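Long-range contacts in myosin-I heavy chain (Dictyostelium discoideum, PDB 5EJY), which is an actin-based class VII motor with ATPase activity, involved in adhesion and the early steps of phagocytosis, seen here as a MyTH4-FERM piece of its tail: residues L406-E415 with K425-V433; L460-I469 with Q478-V488. All blocks are in the same frame, centred on the assembly; numbering follows the deposited sequence. Where two conformers were deposited one is given.

Interaction 1: residues L406-E415 with K425-V433; sequences LANCSLVVCE and KNFVLALNV
Cys414 CB lies over one face of the Phe427 ring, 3.8 Å from the ring centroid and offset toward its rim. This is a CH-pi contact. Phe427 has its CG between the backbone N and the carbonyl carbon (chi1 57°), which turns the ring toward the partner strand. Cys414 SG turns back toward Leu429 and packs 3.7 Å from Leu429 CG. Val412 and Leu431 continue this buried face. A small residue such as an alanine in place of Phe427 would probably leave Cys414 CB without its ring cover. Six backbone hydrogen bonds hold the antiparallel pair together, from Ser410 with Leu431 to Cys414 with Phe427. On the other face Ala430 CB meets both Leu406 CD2, at 3.9 Å, and Cys409 CB, at 3.8 Å. The end at Glu415 and Asn426 is the solvent side, with Asn426 exposed. Their side chains run side by side, with carboxylate and amide planes 84° apart. A water bridges Cys414 O and Asn426 OD1. The strands 410-415 and 426-432 form a beta hairpin at one edge of a four-stranded antiparallel sheet in the FERM region. Strand 435-440 continues the sheet beyond 426-432. Helix 484-499 packs on the face of Val412 and Leu431, through Leu490 and Ile491. Ser410 OG bonds to Lys292 O and Tyr494 OH. Leu411 touches Asp321 of helix 304-322.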
loop_
_atom_site.group_PDB
_atom_site.type_symbol
_atom_site.label_atom_id
_atom_site.label_comp_id
_atom_site.label_asym_id
_atom_site.label_seq_id
_atom_site.Cartn_x
_atom_site.Cartn_y
_atom_site.Cartn_z
ATOM N N LEU A 406 -23.828 -12.370 7.663
ATOM C CA LEU A 406 -22.604 -11.852 7.034
ATOM C C LEU A 406 -21.317 -12.232 7.772
ATOM O O LEU A 406 -20.212 -11.876 7.336
ATOM C CB LEU A 406 -22.685 -10.331 6.882
ATOM C CG LEU A 406 -23.788 -9.810 5.959
ATOM C CD1 LEU A 406 -23.705 -8.312 5.844
ATOM C CD2 LEU A 406 -23.680 -10.456 4.583
ATOM N N ALA A 407 -21.449 -12.946 8.885
ATOM C CA ALA A 407 -20.269 -13.424 9.606
ATOM C C ALA A 407 -19.420 -14.318 8.730
ATOM O O ALA A 407 -19.938 -15.159 8.008
ATOM C CB ALA A 407 -20.674 -14.171 10.883
ATOM N N ASN A 408 -18.103 -14.143 8.799
ATOM C CA ASN A 408 -17.182 -15.027 8.087
ATOM C C ASN A 408 -17.264 -14.920 6.562
ATOM O O ASN A 408 -16.967 -15.871 5.841
ATOM C CB ASN A 408 -17.382 -16.466 8.550
ATOM C CG ASN A 408 -17.204 -16.610 10.049
ATOM O OD1 ASN A 408 -16.204 -16.155 10.609
ATOM N ND2 ASN A 408 -18.185 -17.209 10.712
ATOM N N CYS A 409 -17.645 -13.742 6.083
ATOM C CA CYS A 409 -17.712 -13.466 4.649
ATOM C C CYS A 409 -16.889 -12.233 4.297
ATOM O O CYS A 409 -16.862 -11.273 5.061
ATOM C CB CYS A 409 -19.160 -13.174 4.234
ATOM S SG CYS A 409 -20.291 -14.572 4.359
ATOM N N SER A 410 -16.275 -12.244 3.119
ATOM C CA SER A 410 -15.641 -11.047 2.571
ATOM C C SER A 410 -16.748 -10.206 1.936
ATOM O O SER A 410 -17.457 -10.684 1.054
ATOM C CB SER A 410 -14.605 -11.431 1.509
ATOM O OG SER A 410 -13.742 -12.470 1.967
ATOM N N LEU A 411 -16.885 -8.961 2.373
ATOM C CA LEU A 411 -18.046 -8.152 2.026
ATOM C C LEU A 411 -17.714 -7.110 0.969
ATOM O O LEU A 411 -16.663 -6.464 1.028
ATOM C CB LEU A 411 -18.588 -7.453 3.272
ATOM C CG LEU A 411 -18.986 -8.365 4.432
ATOM C CD1 LEU A 411 -19.578 -7.547 5.561
ATOM C CD2 LEU A 411 -19.963 -9.445 3.947
ATOM N N VAL A 412 -18.623 -6.942 0.011
ATOM C CA VAL A 412 -18.465 -5.950 -1.046
ATOM C C VAL A 412 -19.817 -5.293 -1.331
ATOM O O VAL A 412 -20.793 -5.982 -1.640
ATOM C CB VAL A 412 -17.946 -6.586 -2.357
ATOM C CG1 VAL A 412 -17.735 -5.512 -3.426
ATOM C CG2 VAL A 412 -16.651 -7.364 -2.111
ATOM N N VAL A 413 -19.872 -3.971 -1.227
ATOM C CA VAL A 413 -21.103 -3.227 -1.521
ATOM C C VAL A 413 -21.228 -3.024 -3.029
ATOM O O VAL A 413 -20.309 -2.507 -3.672
ATOM C CB VAL A 413 -21.116 -1.855 -0.815
ATOM C CG1 VAL A 413 -22.367 -1.049 -1.196
ATOM C CG2 VAL A 413 -21.024 -2.028 0.693
ATOM N N CYS A 414 -22.366 -3.431 -3.596
ATOM C CA CYS A 414 -22.556 -3.363 -5.033
ATOM C C CYS A 414 -23.903 -2.774 -5.439
ATOM O O CYS A 414 -24.819 -2.618 -4.627
ATOM C CB CYS A 414 -22.449 -4.754 -5.672
ATOM S SG CYS A 414 -20.919 -5.627 -5.376
ATOM N N GLU A 415 -24.007 -2.470 -6.723
ATOM C CA GLU A 415 -25.298 -2.167 -7.320
ATOM C C GLU A 415 -25.312 -2.685 -8.749
ATOM O O GLU A 415 -24.266 -2.984 -9.324
ATOM C CB GLU A 415 -25.585 -0.669 -7.259
ATOM C CG GLU A 415 -24.612 0.191 -8.032
ATOM C CD GLU A 415 -24.757 1.663 -7.684
ATOM O OE1 GLU A 415 -24.904 1.977 -6.481
ATOM O OE2 GLU A 415 -24.737 2.502 -8.610
ATOM N N LYS A 425 -31.628 -3.217 -6.715
ATOM C CA LYS A 425 -30.556 -2.444 -7.328
ATOM C C LYS A 425 -29.324 -2.412 -6.442
ATOM O O LYS A 425 -28.193 -2.468 -6.930
ATOM C CB LYS A 425 -31.002 -1.004 -7.590
ATOM C CG LYS A 425 -29.835 -0.025 -7.652
ATOM C CD LYS A 425 -30.272 1.416 -7.869
ATOM C CE LYS A 425 -29.069 2.350 -7.781
ATOM N NZ LYS A 425 -29.447 3.783 -7.933
ATOM N N ASN A 426 -29.551 -2.284 -5.140
ATOM C CA ASN A 426 -28.463 -2.260 -4.177
ATOM C C ASN A 426 -28.404 -3.582 -3.442
ATOM O O ASN A 426 -29.403 -4.046 -2.896
ATOM C CB ASN A 426 -28.633 -1.103 -3.191
ATOM C CG ASN A 426 -28.763 0.236 -3.885
ATOM O OD1 ASN A 426 -27.765 0.885 -4.210
ATOM N ND2 ASN A 426 -29.998 0.657 -4.121
ATOM N N PHE A 427 -27.232 -4.204 -3.446
ATOM C CA PHE A 427 -27.073 -5.479 -2.778
ATOM C C PHE A 427 -25.640 -5.594 -2.247
ATOM O O PHE A 427 -24.810 -4.706 -2.459
ATOM C CB PHE A 427 -27.378 -6.626 -3.743
ATOM C CG PHE A 427 -26.534 -6.612 -4.995
ATOM C CD1 PHE A 427 -26.864 -5.789 -6.060
ATOM C CD2 PHE A 427 -25.408 -7.416 -5.101
ATOM C CE1 PHE A 427 -26.087 -5.768 -7.214
ATOM C CE2 PHE A 427 -24.620 -7.403 -6.242
ATOM C CZ PHE A 427 -24.961 -6.575 -7.309
ATOM N N VAL A 428 -25.371 -6.693 -1.563
ATOM C CA VAL A 428 -24.039 -6.950 -1.018
ATOM C C VAL A 428 -23.590 -8.259 -1.639
ATOM O O VAL A 428 -24.386 -9.193 -1.777
ATOM C CB VAL A 428 -24.098 -7.081 0.513
ATOM C CG1 VAL A 428 -22.820 -7.730 1.071
ATOM C CG2 VAL A 428 -24.343 -5.715 1.161
ATOM N N LEU A 429 -22.345 -8.321 -2.082
ATOM C CA LEU A 429 -21.754 -9.613 -2.394
ATOM C C LEU A 429 -21.006 -10.078 -1.154
ATOM O O LEU A 429 -20.120 -9.381 -0.649
ATOM C CB LEU A 429 -20.822 -9.537 -3.599
ATOM C CG LEU A 429 -21.517 -9.287 -4.939
ATOM C CD1 LEU A 429 -20.531 -9.341 -6.102
ATOM C CD2 LEU A 429 -22.634 -10.319 -5.144
ATOM N N ALA A 430 -21.396 -11.234 -0.638
ATOM C CA ALA A 430 -20.728 -11.814 0.515
ATOM C C ALA A 430 -20.000 -13.062 0.038
ATOM O O ALA A 430 -20.638 -14.066 -0.292
ATOM C CB ALA A 430 -21.751 -12.153 1.596
ATOM N N LEU A 431 -18.671 -12.992 -0.045
ATOM C CA LEU A 431 -17.898 -14.110 -0.587
ATOM C C LEU A 431 -17.246 -14.954 0.513
ATOM O O LEU A 431 -16.645 -14.430 1.457
ATOM C CB LEU A 431 -16.839 -13.636 -1.597
ATOM C CG LEU A 431 -17.321 -12.977 -2.897
ATOM C CD1 LEU A 431 -17.775 -11.557 -2.615
ATOM C CD2 LEU A 431 -16.231 -12.989 -3.955
ATOM N N ASN A 432 -17.391 -16.269 0.394
ATOM C CA ASN A 432 -16.744 -17.195 1.318
ATOM C C ASN A 432 -16.394 -18.461 0.550
ATOM O O ASN A 432 -16.529 -18.492 -0.678
ATOM C CB ASN A 432 -17.637 -17.474 2.533
ATOM C CG ASN A 432 -19.008 -18.009 2.145
ATOM O OD1 ASN A 432 -19.160 -18.647 1.112
ATOM N ND2 ASN A 432 -20.006 -17.746 2.975
ATOM N N VAL A 433 -15.936 -19.499 1.241
ATOM C CA VAL A 433 -15.539 -20.722 0.540
ATOM C C VAL A 433 -16.725 -21.421 -0.130
ATOM O O VAL A 433 -16.536 -22.251 -1.013
ATOM C CB VAL A 433 -14.816 -21.722 1.474
ATOM C CG1 VAL A 433 -13.489 -21.125 1.972
ATOM C CG2 VAL A 433 -15.731 -22.122 2.637
HETATM O O HOH W 1 -25.214 0.130 -3.315
#

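Interaction 2: residues L460-I469 with Q478-V488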
loop_
_atom_site.group_PDB
_atom_site.type_symbol
_atom_site.label_atom_id
_atom_site.label_comp_id
_atom_site.label_asym_id
_atom_site.label_seq_id
_atom_site.Cartn_x
_atom_site.Cartn_y
_atom_site.Cartn_z
ATOM N N LEU A 460 -11.900 -13.576 -16.374
ATOM C CA LEU A 460 -12.917 -12.879 -15.607
ATOM C C LEU A 460 -13.046 -11.452 -16.150
ATOM O O LEU A 460 -12.068 -10.704 -16.188
ATOM C CB LEU A 460 -12.528 -12.845 -14.126
ATOM C CG LEU A 460 -13.450 -12.031 -13.212
ATOM C CD1 LEU A 460 -14.838 -12.671 -13.154
ATOM C CD2 LEU A 460 -12.850 -11.886 -11.804
ATOM N N LYS A 461 -14.254 -11.077 -16.558
ATOM C CA LYS A 461 -14.503 -9.767 -17.153
ATOM C C LYS A 461 -14.730 -8.695 -16.089
ATOM O O LYS A 461 -15.587 -8.840 -15.226
ATOM C CB LYS A 461 -15.716 -9.847 -18.085
ATOM C CG LYS A 461 -16.067 -8.556 -18.805
ATOM C CD LYS A 461 -17.276 -8.795 -19.725
ATOM C CE LYS A 461 -17.644 -7.552 -20.516
ATOM N NZ LYS A 461 -18.721 -7.856 -21.507
ATOM N N SER A 462 -13.945 -7.625 -16.149
ATOM C CA SER A 462 -14.129 -6.487 -15.253
ATOM C C SER A 462 -13.713 -5.206 -15.963
ATOM O O SER A 462 -13.043 -5.254 -16.990
ATOM C CB SER A 462 -13.310 -6.654 -13.969
ATOM O OG SER A 462 -11.908 -6.673 -14.240
ATOM N N ASP A 463 -14.128 -4.064 -15.424
ATOM C CA ASP A 463 -13.655 -2.784 -15.934
ATOM C C ASP A 463 -13.334 -1.854 -14.769
ATOM O O ASP A 463 -13.068 -2.324 -13.663
ATOM C CB ASP A 463 -14.635 -2.159 -16.948
ATOM C CG ASP A 463 -16.031 -1.965 -16.393
ATOM O OD1 ASP A 463 -16.207 -1.868 -15.163
ATOM O OD2 ASP A 463 -16.972 -1.881 -17.205
ATOM N N ASP A 464 -13.345 -0.547 -15.009
ATOM C CA ASP A 464 -12.985 0.408 -13.964
ATOM C C ASP A 464 -13.997 0.437 -12.833
ATOM O O ASP A 464 -13.669 0.814 -11.704
ATOM C CB ASP A 464 -12.859 1.814 -14.556
ATOM C CG ASP A 464 -11.683 1.937 -15.497
ATOM O OD1 ASP A 464 -10.682 1.228 -15.261
ATOM O OD2 ASP A 464 -11.759 2.724 -16.469
ATOM N N LYS A 465 -15.231 0.040 -13.138
ATOM C CA LYS A 465 -16.335 0.234 -12.203
ATOM C C LYS A 465 -17.150 -1.015 -11.876
ATOM O O LYS A 465 -18.062 -0.958 -11.061
ATOM C CB LYS A 465 -17.277 1.315 -12.738
ATOM C CG LYS A 465 -16.650 2.705 -12.771
ATOM C CD LYS A 465 -17.630 3.745 -13.280
ATOM C CE LYS A 465 -18.796 3.924 -12.324
ATOM N NZ LYS A 465 -19.782 4.918 -12.833
ATOM N N SER A 466 -16.836 -2.142 -12.502
ATOM C CA SER A 466 -17.681 -3.315 -12.319
ATOM C C SER A 466 -16.927 -4.613 -12.514
ATOM O O SER A 466 -15.824 -4.633 -13.061
ATOM C CB SER A 466 -18.844 -3.272 -13.317
ATOM O OG SER A 466 -18.359 -3.485 -14.637
ATOM N N VAL A 467 -17.538 -5.699 -12.056
ATOM C CA VAL A 467 -17.076 -7.041 -12.379
ATOM C C VAL A 467 -18.288 -7.797 -12.912
ATOM O O VAL A 467 -19.372 -7.731 -12.338
ATOM C CB VAL A 467 -16.515 -7.782 -11.152
ATOM C CG1 VAL A 467 -16.029 -9.182 -11.546
ATOM C CG2 VAL A 467 -15.361 -6.979 -10.515
ATOM N N SER A 468 -18.089 -8.516 -14.002
ATOM C CA SER A 468 -19.159 -9.285 -14.621
ATOM C C SER A 468 -19.092 -10.745 -14.194
ATOM O O SER A 468 -18.145 -11.466 -14.512
ATOM C CB SER A 468 -19.082 -9.138 -16.137
ATOM O OG SER A 468 -19.482 -7.824 -16.487
ATOM N N ILE A 469 -20.099 -11.160 -13.443
ATOM C CA ILE A 469 -20.106 -12.478 -12.838
ATOM C C ILE A 469 -21.148 -13.337 -13.543
ATOM O O ILE A 469 -22.255 -12.878 -13.802
ATOM C CB ILE A 469 -20.444 -12.362 -11.351
ATOM C CG1 ILE A 469 -19.299 -11.640 -10.617
ATOM C CG2 ILE A 469 -20.703 -13.720 -10.744
ATOM C CD1 ILE A 469 -19.805 -10.670 -9.575
ATOM N N GLN A 478 -23.678 -7.729 -13.982
ATOM C CA GLN A 478 -22.611 -6.740 -14.005
ATOM C C GLN A 478 -22.706 -5.967 -12.712
ATOM O O GLN A 478 -23.529 -5.049 -12.569
ATOM C CB GLN A 478 -22.690 -5.804 -15.217
ATOM C CG GLN A 478 -21.539 -4.794 -15.240
ATOM C CD GLN A 478 -21.541 -3.909 -16.462
ATOM O OE1 GLN A 478 -22.550 -3.785 -17.147
ATOM N NE2 GLN A 478 -20.400 -3.286 -16.744
ATOM N N ALA A 479 -21.895 -6.394 -11.748
ATOM C CA ALA A 479 -21.904 -5.811 -10.415
ATOM C C ALA A 479 -21.006 -4.583 -10.355
ATOM O O ALA A 479 -19.785 -4.698 -10.425
ATOM C CB ALA A 479 -21.440 -6.846 -9.371
ATOM N N PHE A 480 -21.622 -3.412 -10.219
ATOM C CA PHE A 480 -20.887 -2.171 -10.038
ATOM C C PHE A 480 -20.474 -2.018 -8.589
ATOM O O PHE A 480 -21.249 -2.283 -7.680
ATOM C CB PHE A 480 -21.724 -0.969 -10.475
ATOM C CG PHE A 480 -21.999 -0.952 -11.949
ATOM C CD1 PHE A 480 -21.047 -0.469 -12.837
ATOM C CD2 PHE A 480 -23.174 -1.475 -12.449
ATOM C CE1 PHE A 480 -21.279 -0.468 -14.196
ATOM C CE2 PHE A 480 -23.421 -1.474 -13.824
ATOM C CZ PHE A 480 -22.473 -0.968 -14.693
ATOM N N THR A 481 -19.241 -1.578 -8.381
ATOM C CA THR A 481 -18.728 -1.443 -7.029
ATOM C C THR A 481 -17.584 -0.447 -7.045
ATOM O O THR A 481 -16.891 -0.310 -8.054
ATOM C CB THR A 481 -18.266 -2.808 -6.474
ATOM O OG1 THR A 481 -17.913 -2.668 -5.092
ATOM C CG2 THR A 481 -17.067 -3.350 -7.269
ATOM N N GLY A 482 -17.403 0.267 -5.943
ATOM C CA GLY A 482 -16.339 1.251 -5.874
ATOM C C GLY A 482 -14.948 0.634 -5.831
ATOM O O GLY A 482 -13.982 1.240 -6.283
ATOM N N ASP A 483 -14.839 -0.567 -5.274
ATOM C CA ASP A 483 -13.527 -1.207 -5.110
ATOM C C ASP A 483 -13.428 -2.448 -5.985
ATOM O O ASP A 483 -13.416 -3.569 -5.481
ATOM C CB ASP A 483 -13.302 -1.585 -3.649
ATOM C CG ASP A 483 -11.823 -1.899 -3.326
ATOM O OD1 ASP A 483 -11.012 -2.165 -4.224
ATOM O OD2 ASP A 483 -11.481 -1.899 -2.147
ATOM N N VAL A 484 -13.343 -2.236 -7.292
ATOM C CA VAL A 484 -13.313 -3.342 -8.255
ATOM C C VAL A 484 -12.167 -4.313 -7.981
ATOM O O VAL A 484 -12.343 -5.528 -8.049
ATOM C CB VAL A 484 -13.229 -2.827 -9.704
ATOM C CG1 VAL A 484 -13.112 -3.990 -10.701
ATOM C CG2 VAL A 484 -14.456 -1.980 -10.026
ATOM N N GLN A 485 -10.989 -3.788 -7.655
ATOM C CA GLN A 485 -9.850 -4.666 -7.427
ATOM C C GLN A 485 -10.102 -5.645 -6.278
ATOM O O GLN A 485 -9.684 -6.798 -6.344
ATOM C CB GLN A 485 -8.566 -3.856 -7.192
ATOM C CG GLN A 485 -7.327 -4.718 -6.984
ATOM C CD GLN A 485 -6.072 -3.884 -6.794
ATOM O OE1 GLN A 485 -5.534 -3.341 -7.755
ATOM N NE2 GLN A 485 -5.616 -3.762 -5.552
ATOM N N LYS A 486 -10.780 -5.188 -5.227
ATOM C CA LYS A 486 -11.122 -6.057 -4.109
ATOM C C LYS A 486 -11.994 -7.215 -4.583
ATOM O O LYS A 486 -11.731 -8.375 -4.264
ATOM C CB LYS A 486 -11.845 -5.280 -3.001
ATOM C CG LYS A 486 -12.152 -6.119 -1.768
ATOM C CD LYS A 486 -12.928 -5.342 -0.705
ATOM C CE LYS A 486 -13.226 -6.228 0.524
ATOM N NZ LYS A 486 -14.027 -5.556 1.609
ATOM N N LEU A 487 -13.032 -6.894 -5.350
ATOM C CA LEU A 487 -13.952 -7.930 -5.823
ATOM C C LEU A 487 -13.236 -8.936 -6.736
ATOM O O LEU A 487 -13.361 -10.141 -6.547
ATOM C CB LEU A 487 -15.147 -7.295 -6.537
ATOM C CG LEU A 487 -16.218 -8.279 -7.020
ATOM C CD1 LEU A 487 -16.623 -9.212 -5.884
ATOM C CD2 LEU A 487 -17.415 -7.505 -7.538
ATOM N N VAL A 488 -12.487 -8.443 -7.719
ATOM C CA VAL A 488 -11.724 -9.318 -8.612
ATOM C C VAL A 488 -10.755 -10.216 -7.837
ATOM O O VAL A 488 -10.701 -11.431 -8.060
ATOM C CB VAL A 488 -10.929 -8.509 -9.669
ATOM C CG1 VAL A 488 -9.928 -9.414 -10.421
ATOM C CG2 VAL A 488 -11.880 -7.815 -10.653
HETATM O O HOH W 2 -14.800 1.632 -9.179
#
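Val467 CG2 is the meeting point of three side chains from helix 484-488. It touches Val488 CG2 at 3.6 Å, and Val484 CG1 and Leu487 CD2 at a similar range. The side chains of Leu487 and Val488 both cross that of Val467 at a slant. With CG2 anti to the carbonyl carbon (CG1 anti to the backbone N, chi1 -179°), Val467 offers this methyl to the helix. Val484 straddles the turn before the strand: its CG1 meets Asp463 O and its CG2 meets Asp464 O, each at 3.4 Å. Leu460 and Val488 slide past each other in opposite directions. The opposite face of the strand pair is largely polar, with Phe480 at one end. The extended Gln478 chain brings NE2 to Ser466 OG at 2.9 Å, and the bond lies close to the amide plane. Ser466 OG in turn donates to Asp463 OD1, 2.7 Å away. Lys465 N reaches the same oxygen from the other face of the carboxylate, completing an Asx turn. These bonds are likely to hold the bend that leads into strand 466-469. The side chains of Gln478 and Asp463 cross at about a right angle, with amide and carboxylate planes 45° apart. Phe480 CD1 lies 3.6 Å from Ser466 CB. Backbone bonds pair Val467 with Ala479, and Thr481 N reaches Lys465 O. Asp483 is the N-cap of the helix, its OD1 accepting from Lys486 N. The arrangement is an antiparallel beta hairpin leading into a C-terminal helix packed against it, its start at 27° to strand 466-469, as in the PH-like F3 lobe of FERM domains.

Interactions 1 and 2 follow one another along the chain, and their centres lie 13 Å apart. They meet where the edge strand 410-415 runs beside the end of strand 476-480. Glu415 O is 2.8 Å from Phe480 N, a probable hydrogen bond. Val413 O and Thr481 OG1 are also 2.8 Å apart and probably bonded. The apolar side chains interlock too: Ala479 packs on Phe427, while Ile469 and Leu487 pack on Leu429. The two hairpins and helix 484-499 therefore share one core within the FERM region. Polyethylene glycol, probably from the crystallisation liquor, lies about 3 Å from the side chain of Glu415 and about 3 Å from that of Lys465, whose NZ bonds to it.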